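Local coordinates for mandelate racemase/muconate lactonizing protein (Alicyclobacillus acidocaldarius LAA1, PDB 3QLD), which belongs to the mandelate racemase/muconate lactonizing branch of the enolase superfamily, pairing an N-terminal capping domain with a C-terminal barrel domain, at residues W65-V69 with H70-P74; D158-E162 with Q163-R167; N268-P271 with G272-G275. One frame throughout, in Å; residues are numbered along the deposited sequence.

The three contacts follow one another along the chain, each a local one within a continuous run. Contact 1 lies inside helix 61-80 of the N-terminal domain. Contacts 2 and 3 lie in the C-terminal barrel domain, at strands of its mixed sheet: contact 2 turns from helix 150-162 toward strand 167-171, and contact 3 leads out of strand 266-269 into the short helix 271-274. The centre of contact 3 is about 5 Å from that of the chain; contacts 1 and 2 lie on opposite sides of the chain centre, their own centres 42 Å apart. Nearest atoms of contact 3 are about 9 Å from contact 1 and 7 Å from contact 2. Tyr56 and helix 105-123 of the N-terminal domain touch 268-275, so the two domains meet at this strand end.

Contact 1: W65-V69 with H70-P74; sequences WVMLV and HHLVP. With SO4 (sulfate ion), chain E.
Leu72 N gives Met67 O a nearly straight hydrogen bond of 2.9 Å (167°), and Val73 N reaches Leu68 O at 2.9 Å. Both span five residues, so the helix widens here into a pi-type turn. His71 N adds only a weak bond to Met67 O, while His70 N keeps the normal spacing to Val66 O. A sulfate, probably from the crystallisation liquor, is hydrogen-bonded by two side chains one helical turn and more apart: Trp65 NE1 to its O1 at 2.9 Å, almost straight, and His70 NE2 to its O3 at 3.0 Å. His384 also binds this ion. Val69 CG1, set anti to its own nitrogen (chi1 173°), sits over the centre of the His70 ring face, 3.5 Å from the centroid, in a CH-pi contact; its other methyl, CG2, covers the rim of one Trp65 face. On the buried side the selenium of Met67, a selenomethionine, packs against Leu72 CD2 at 3.9 Å, and Leu68 CD2 against Leu72 CD1. Both ring nitrogens of His71 bond to the second subunit, to its Glu53 and Asp62. The leucines face helix 105-123, while Trp65, Val69 and Val73 rest on Trp373 of strand 369-376.

Contact 2: D158-E162 with Q163-R167; sequences DAAVE and QGFRR
Gln163 folds back over the helix end to touch Ala159, and its NE2 gives Ala159 O a hydrogen bond of 2.7 Å. The approach is steep: the amide nitrogen comes from above the carbonyl plane, 71° out of it, and the carbonyl oxygen is itself tilted a little from the Gln163 amide plane. A CG anti to the carbonyl carbon (chi1 -64°), followed by an extended chi2, runs the side chain alongside the last turn, with CG itself 3.0 Å from Ala159 O. Ala160 meets Phe165 in two ways. Its carbonyl oxygen lies at the edge of the ring, near the ring plane, 3.2 Å from Phe165 CD2, and its methyl CB packs on the same CD2 at 4.0 Å. Phe165 N also gives Ala160 O a weak, long hydrogen bond. Beyond the helix the phenyl meets Phe342 edge-to-face and packs on Val140 and Ala142 of strand 137-144, where the Ala160 methyl also lands. Between these residues sits Gly164, with a positive phi of 95° and its N bonded to Val161 O at 2.8 Å. Together with the bond from Phe165 this is a Schellman motif, here closing helix 150-162 and turning the chain toward strand 167-171 of the barrel.

Contact 3: N268-P271 with G272-G275; sequences NVKP and GRLG
From Lys270 to Leu274 the backbone bends out of strand 266-269 into one short, weakly bonded helical turn, held where Leu274 N reaches Lys270 O at 3.1 Å. The Arg273 side chain reaches back to the end of the strand. Its CG leaves anti to the backbone N (chi1 -172°), and a bend at chi3 (79°) swings the guanidinium end-on to the carbonyl of Asn268: NH2, at 2.7 Å, and NH1, at 2.9 Å, both give hydrogen bonds to the one oxygen, Asn268 O. That oxygen stays close to the guanidinium plane, and further bonds, NH1 to Asp246 and NE to Val249 O, hold the plane in its turn. Such a strand-to-helix turn stands at the C-terminal end of a barrel strand, the end at which active sites of the enolase superfamily lie. The Asn268 amide is turned almost perpendicular to the guanidinium, and its ND2 is taken by Glu221. Asp246 is shared, since Lys270 NZ makes a salt bridge to it as Arg273 NH1 does; Lys270 NZ also bonds to Gly298 O. Nearer the Lys270 backbone, its CG lies 3.5 Å from Arg273 NH1, the two chains meeting at a slant. On the apolar side Val269 CG1 touches Leu274 CD1 at 4.0 Å, the side chains at about a right angle, and both pack on helix 277-289. Gly275, with a positive phi, closes the turn in a Schellman motif.

Contact 1: W65-V69 with H70-P74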
loop_
_atom_site.group_PDB
_atom_site.type_symbol
_atom_site.label_atom_id
_atom_site.label_comp_id
_atom_site.label_asym_id
_atom_site.label_seq_id
_atom_site.Cartn_x
_atom_site.Cartn_y
_atom_site.Cartn_z
ATOM N N TRP A 65 -6.591 -10.476 -7.400
ATOM C CA TRP A 65 -7.745 -11.211 -7.943
ATOM C C TRP A 65 -9.000 -10.789 -7.200
ATOM O O TRP A 65 -10.021 -10.380 -7.791
ATOM C CB TRP A 65 -7.469 -12.716 -7.791
ATOM C CG TRP A 65 -8.657 -13.549 -8.287
ATOM C CD1 TRP A 65 -9.709 -14.090 -7.529
ATOM C CD2 TRP A 65 -8.937 -13.861 -9.645
ATOM N NE1 TRP A 65 -10.613 -14.731 -8.386
ATOM C CE2 TRP A 65 -10.149 -14.616 -9.674
ATOM C CE3 TRP A 65 -8.255 -13.596 -10.862
ATOM C CZ2 TRP A 65 -10.689 -15.123 -10.874
ATOM C CZ3 TRP A 65 -8.791 -14.110 -12.039
ATOM C CH2 TRP A 65 -9.982 -14.861 -12.032
ATOM N N VAL A 66 -8.964 -10.804 -5.862
ATOM C CA VAL A 66 -10.183 -10.427 -5.125
ATOM C C VAL A 66 -10.512 -8.967 -5.188
ATOM O O VAL A 66 -11.651 -8.586 -5.091
ATOM C CB VAL A 66 -10.192 -10.940 -3.593
ATOM C CG1 VAL A 66 -10.137 -12.447 -3.566
ATOM C CG2 VAL A 66 -9.062 -10.358 -2.785
HETATM N N MSE A 67 -9.486 -8.123 -5.252
HETATM C CA MSE A 67 -9.672 -6.700 -5.458
HETATM C C MSE A 67 -10.444 -6.531 -6.798
HETATM O O MSE A 67 -11.419 -5.766 -6.863
HETATM C CB MSE A 67 -8.265 -6.033 -5.431
HETATM C CG MSE A 67 -8.181 -4.493 -5.628
HETATM SE SE MSE A 67 -9.308 -3.372 -4.511
HETATM C CE MSE A 67 -8.895 -4.258 -2.904
ATOM N N LEU A 68 -10.011 -7.234 -7.829
ATOM C CA LEU A 68 -10.689 -7.056 -9.173
ATOM C C LEU A 68 -12.141 -7.551 -9.157
ATOM O O LEU A 68 -13.064 -6.821 -9.451
ATOM C CB LEU A 68 -9.880 -7.750 -10.271
ATOM C CG LEU A 68 -8.605 -6.979 -10.595
ATOM C CD1 LEU A 68 -7.608 -7.886 -11.313
ATOM C CD2 LEU A 68 -8.888 -5.652 -11.417
ATOM N N VAL A 69 -12.322 -8.787 -8.729
ATOM C CA VAL A 69 -13.648 -9.401 -8.673
ATOM C C VAL A 69 -14.623 -8.678 -7.787
ATOM O O VAL A 69 -15.770 -8.441 -8.223
ATOM C CB VAL A 69 -13.502 -10.885 -8.233
ATOM C CG1 VAL A 69 -14.893 -11.601 -7.960
ATOM C CG2 VAL A 69 -12.612 -11.687 -9.212
ATOM N N HIS A 70 -14.220 -8.364 -6.540
ATOM C CA HIS A 70 -15.201 -7.942 -5.562
ATOM C C HIS A 70 -15.262 -6.426 -5.379
ATOM O O HIS A 70 -16.187 -5.950 -4.714
ATOM C CB HIS A 70 -14.999 -8.713 -4.228
ATOM C CG HIS A 70 -15.223 -10.190 -4.358
ATOM N ND1 HIS A 70 -16.488 -10.732 -4.526
ATOM C CD2 HIS A 70 -14.362 -11.239 -4.378
ATOM C CE1 HIS A 70 -16.397 -12.044 -4.613
ATOM N NE2 HIS A 70 -15.117 -12.381 -4.563
ATOM N N HIS A 71 -14.321 -5.666 -5.962
ATOM C CA HIS A 71 -14.274 -4.240 -5.747
ATOM C C HIS A 71 -14.151 -3.337 -6.963
ATOM O O HIS A 71 -14.983 -2.403 -7.152
ATOM C CB HIS A 71 -13.142 -3.892 -4.763
ATOM C CG HIS A 71 -13.283 -4.609 -3.471
ATOM N ND1 HIS A 71 -14.035 -4.095 -2.430
ATOM C CD2 HIS A 71 -12.956 -5.884 -3.115
ATOM C CE1 HIS A 71 -14.068 -4.983 -1.437
ATOM N NE2 HIS A 71 -13.448 -6.086 -1.836
ATOM N N LEU A 72 -13.132 -3.604 -7.777
ATOM C CA LEU A 72 -12.852 -2.745 -8.920
ATOM C C LEU A 72 -13.800 -3.000 -10.100
ATOM O O LEU A 72 -14.376 -2.049 -10.599
ATOM C CB LEU A 72 -11.374 -2.854 -9.360
ATOM C CG LEU A 72 -10.336 -2.590 -8.284
ATOM C CD1 LEU A 72 -8.973 -2.421 -9.015
ATOM C CD2 LEU A 72 -10.694 -1.330 -7.532
ATOM N N VAL A 73 -14.016 -4.265 -10.471
ATOM C CA VAL A 73 -14.943 -4.547 -11.606
ATOM C C VAL A 73 -16.354 -4.054 -11.315
ATOM O O VAL A 73 -16.970 -3.388 -12.200
ATOM C CB VAL A 73 -14.808 -6.005 -12.135
ATOM C CG1 VAL A 73 -15.865 -6.314 -13.248
ATOM C CG2 VAL A 73 -13.421 -6.166 -12.673
ATOM N N PRO A 74 -16.870 -4.250 -10.077
ATOM C CA PRO A 74 -18.189 -3.667 -9.793
ATOM C C PRO A 74 -18.221 -2.163 -9.918
ATOM O O PRO A 74 -19.198 -1.585 -10.442
ATOM C CB PRO A 74 -18.459 -4.118 -8.360
ATOM C CG PRO A 74 -17.815 -5.482 -8.348
ATOM C CD PRO A 74 -16.459 -5.151 -8.978
HETATM S S SO4 E . -13.312 -15.781 -5.944
HETATM O O1 SO4 E . -13.111 -15.827 -7.403
HETATM O O2 SO4 E . -12.295 -14.980 -5.259
HETATM O O3 SO4 E . -14.628 -15.183 -5.651
HETATM O O4 SO4 E . -13.235 -17.169 -5.456
#

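Contact 2: D158-E162 with Q163-R167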
loop_
_atom_site.group_PDB
_atom_site.type_symbol
_atom_site.label_atom_id
_atom_site.label_comp_id
_atom_site.label_asym_id
_atom_site.label_seq_id
_atom_site.Cartn_x
_atom_site.Cartn_y
_atom_site.Cartn_z
ATOM N N ASP A 158 29.891 -11.264 -21.398
ATOM C CA ASP A 158 30.243 -11.628 -22.792
ATOM C C ASP A 158 29.058 -12.211 -23.556
ATOM O O ASP A 158 28.758 -11.756 -24.677
ATOM C CB ASP A 158 31.378 -12.651 -22.757
ATOM C CG ASP A 158 32.690 -12.044 -22.293
ATOM O OD1 ASP A 158 32.805 -10.794 -22.233
ATOM O OD2 ASP A 158 33.647 -12.808 -22.005
ATOM N N ALA A 159 28.343 -13.150 -22.901
ATOM C CA ALA A 159 27.181 -13.830 -23.490
ATOM C C ALA A 159 26.079 -12.836 -23.793
ATOM O O ALA A 159 25.504 -12.874 -24.891
ATOM C CB ALA A 159 26.678 -14.946 -22.579
ATOM N N ALA A 160 25.839 -11.888 -22.868
ATOM C CA ALA A 160 24.839 -10.858 -23.133
ATOM C C ALA A 160 25.284 -9.979 -24.280
ATOM O O ALA A 160 24.490 -9.559 -25.122
ATOM C CB ALA A 160 24.576 -9.997 -21.864
ATOM N N VAL A 161 26.549 -9.628 -24.265
ATOM C CA VAL A 161 27.039 -8.679 -25.271
ATOM C C VAL A 161 26.989 -9.352 -26.678
ATOM O O VAL A 161 26.537 -8.729 -27.647
ATOM C CB VAL A 161 28.461 -8.189 -24.966
ATOM C CG1 VAL A 161 28.993 -7.287 -26.121
ATOM C CG2 VAL A 161 28.478 -7.430 -23.650
ATOM N N GLU A 162 27.387 -10.626 -26.726
ATOM C CA GLU A 162 27.456 -11.379 -27.978
ATOM C C GLU A 162 26.069 -11.363 -28.587
ATOM O O GLU A 162 25.917 -11.449 -29.819
ATOM C CB GLU A 162 27.935 -12.809 -27.733
ATOM C CG GLU A 162 29.452 -12.938 -27.506
ATOM C CD GLU A 162 29.874 -14.249 -26.810
ATOM O OE1 GLU A 162 29.024 -15.159 -26.598
ATOM O OE2 GLU A 162 31.083 -14.381 -26.471
ATOM N N GLN A 163 25.050 -11.171 -27.737
ATOM C CA GLN A 163 23.656 -11.302 -28.190
ATOM C C GLN A 163 23.065 -9.974 -28.609
ATOM O O GLN A 163 21.951 -9.915 -29.117
ATOM C CB GLN A 163 22.823 -11.979 -27.122
ATOM C CG GLN A 163 23.272 -13.411 -26.867
ATOM C CD GLN A 163 22.542 -14.045 -25.726
ATOM O OE1 GLN A 163 21.344 -14.295 -25.818
ATOM N NE2 GLN A 163 23.253 -14.318 -24.634
ATOM N N GLY A 164 23.837 -8.908 -28.398
ATOM C CA GLY A 164 23.490 -7.559 -28.814
ATOM C C GLY A 164 22.818 -6.622 -27.804
ATOM O O GLY A 164 22.418 -5.492 -28.171
ATOM N N PHE A 165 22.668 -7.082 -26.553
ATOM C CA PHE A 165 21.957 -6.277 -25.523
ATOM C C PHE A 165 22.754 -5.016 -25.339
ATOM O O PHE A 165 23.984 -5.086 -25.247
ATOM C CB PHE A 165 21.949 -7.001 -24.190
ATOM C CG PHE A 165 20.978 -8.131 -24.119
ATOM C CD1 PHE A 165 19.618 -7.891 -23.868
ATOM C CD2 PHE A 165 21.422 -9.449 -24.279
ATOM C CE1 PHE A 165 18.708 -8.971 -23.821
ATOM C CE2 PHE A 165 20.515 -10.523 -24.206
ATOM C CZ PHE A 165 19.137 -10.257 -23.964
ATOM N N ARG A 166 22.072 -3.891 -25.217
ATOM C CA ARG A 166 22.715 -2.586 -25.320
ATOM C C ARG A 166 23.030 -2.008 -23.928
ATOM O O ARG A 166 23.575 -0.901 -23.792
ATOM C CB ARG A 166 21.839 -1.649 -26.143
ATOM C CG ARG A 166 21.717 -2.117 -27.640
ATOM C CD ARG A 166 23.099 -2.130 -28.377
ATOM N NE ARG A 166 22.874 -2.095 -29.838
ATOM C CZ ARG A 166 22.166 -1.145 -30.462
ATOM N NH1 ARG A 166 21.639 -0.150 -29.770
ATOM N NH2 ARG A 166 21.978 -1.170 -31.777
ATOM N N ARG A 167 22.697 -2.783 -22.899
ATOM C CA ARG A 167 23.026 -2.411 -21.498
ATOM C C ARG A 167 23.217 -3.665 -20.742
ATOM O O ARG A 167 22.500 -4.662 -20.995
ATOM C CB ARG A 167 21.896 -1.602 -20.873
ATOM C CG ARG A 167 22.280 -0.886 -19.546
ATOM C CD ARG A 167 21.175 0.015 -18.968
ATOM N NE ARG A 167 19.972 -0.772 -18.636
ATOM C CZ ARG A 167 18.756 -0.228 -18.603
ATOM N NH1 ARG A 167 18.611 1.072 -18.775
ATOM N NH2 ARG A 167 17.677 -0.959 -18.329
#

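Contact 3: N268-P271 with G272-G275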
loop_
_atom_site.group_PDB
_atom_site.type_symbol
_atom_site.label_atom_id
_atom_site.label_comp_id
_atom_site.label_asym_id
_atom_site.label_seq_id
_atom_site.Cartn_x
_atom_site.Cartn_y
_atom_site.Cartn_z
ATOM N N ASN A 268 12.693 4.143 -12.807
ATOM C CA ASN A 268 12.226 2.879 -13.421
ATOM C C ASN A 268 10.714 2.944 -13.490
ATOM O O ASN A 268 10.017 2.939 -12.456
ATOM C CB ASN A 268 12.756 1.661 -12.651
ATOM C CG ASN A 268 12.286 0.325 -13.208
ATOM O OD1 ASN A 268 11.292 0.263 -13.924
ATOM N ND2 ASN A 268 12.960 -0.733 -12.833
ATOM N N VAL A 269 10.221 3.086 -14.718
ATOM C CA VAL A 269 8.772 3.197 -14.959
ATOM C C VAL A 269 8.182 1.811 -15.217
ATOM O O VAL A 269 8.684 1.081 -16.073
ATOM C CB VAL A 269 8.484 4.073 -16.182
ATOM C CG1 VAL A 269 6.948 3.969 -16.637
ATOM C CG2 VAL A 269 8.858 5.547 -15.829
ATOM N N LYS A 270 7.120 1.425 -14.476
ATOM C CA LYS A 270 6.369 0.220 -14.883
ATOM C C LYS A 270 4.918 0.698 -14.794
ATOM O O LYS A 270 4.469 1.090 -13.737
ATOM C CB LYS A 270 6.645 -0.965 -13.968
ATOM C CG LYS A 270 8.104 -1.382 -13.899
ATOM C CD LYS A 270 8.360 -2.597 -13.003
ATOM C CE LYS A 270 9.875 -2.751 -12.809
ATOM N NZ LYS A 270 10.273 -3.844 -11.897
ATOM N N PRO A 271 4.251 0.836 -15.943
ATOM C CA PRO A 271 2.925 1.440 -15.996
ATOM C C PRO A 271 1.976 0.790 -15.004
ATOM O O PRO A 271 1.179 1.470 -14.389
ATOM C CB PRO A 271 2.506 1.237 -17.486
ATOM C CG PRO A 271 3.852 1.180 -18.192
ATOM C CD PRO A 271 4.793 0.497 -17.282
ATOM N N GLY A 272 2.080 -0.524 -14.820
ATOM C CA GLY A 272 1.175 -1.209 -13.880
ATOM C C GLY A 272 1.442 -0.760 -12.447
ATOM O O GLY A 272 0.527 -0.481 -11.690
ATOM N N ARG A 273 2.709 -0.620 -12.082
ATOM C CA ARG A 273 3.056 -0.245 -10.678
ATOM C C ARG A 273 2.514 1.179 -10.435
ATOM O O ARG A 273 2.099 1.543 -9.343
ATOM C CB ARG A 273 4.605 -0.286 -10.530
ATOM C CG ARG A 273 5.142 -0.119 -9.072
ATOM C CD ARG A 273 6.750 0.053 -8.983
ATOM N NE ARG A 273 7.147 1.442 -9.314
ATOM C CZ ARG A 273 7.882 1.804 -10.368
ATOM N NH1 ARG A 273 8.372 0.894 -11.202
ATOM N NH2 ARG A 273 8.153 3.107 -10.566
ATOM N N LEU A 274 2.517 2.007 -11.476
ATOM C CA LEU A 274 2.113 3.422 -11.314
ATOM C C LEU A 274 0.626 3.673 -11.359
ATOM O O LEU A 274 0.167 4.737 -10.979
ATOM C CB LEU A 274 2.889 4.323 -12.308
ATOM C CG LEU A 274 4.373 4.407 -12.015
ATOM C CD1 LEU A 274 5.065 5.056 -13.234
ATOM C CD2 LEU A 274 4.515 5.279 -10.743
ATOM N N GLY A 275 -0.161 2.670 -11.814
ATOM C CA GLY A 275 -1.589 2.884 -11.960
ATOM C C GLY A 275 -2.112 3.011 -13.397
ATOM O O GLY A 275 -3.325 3.323 -13.597
#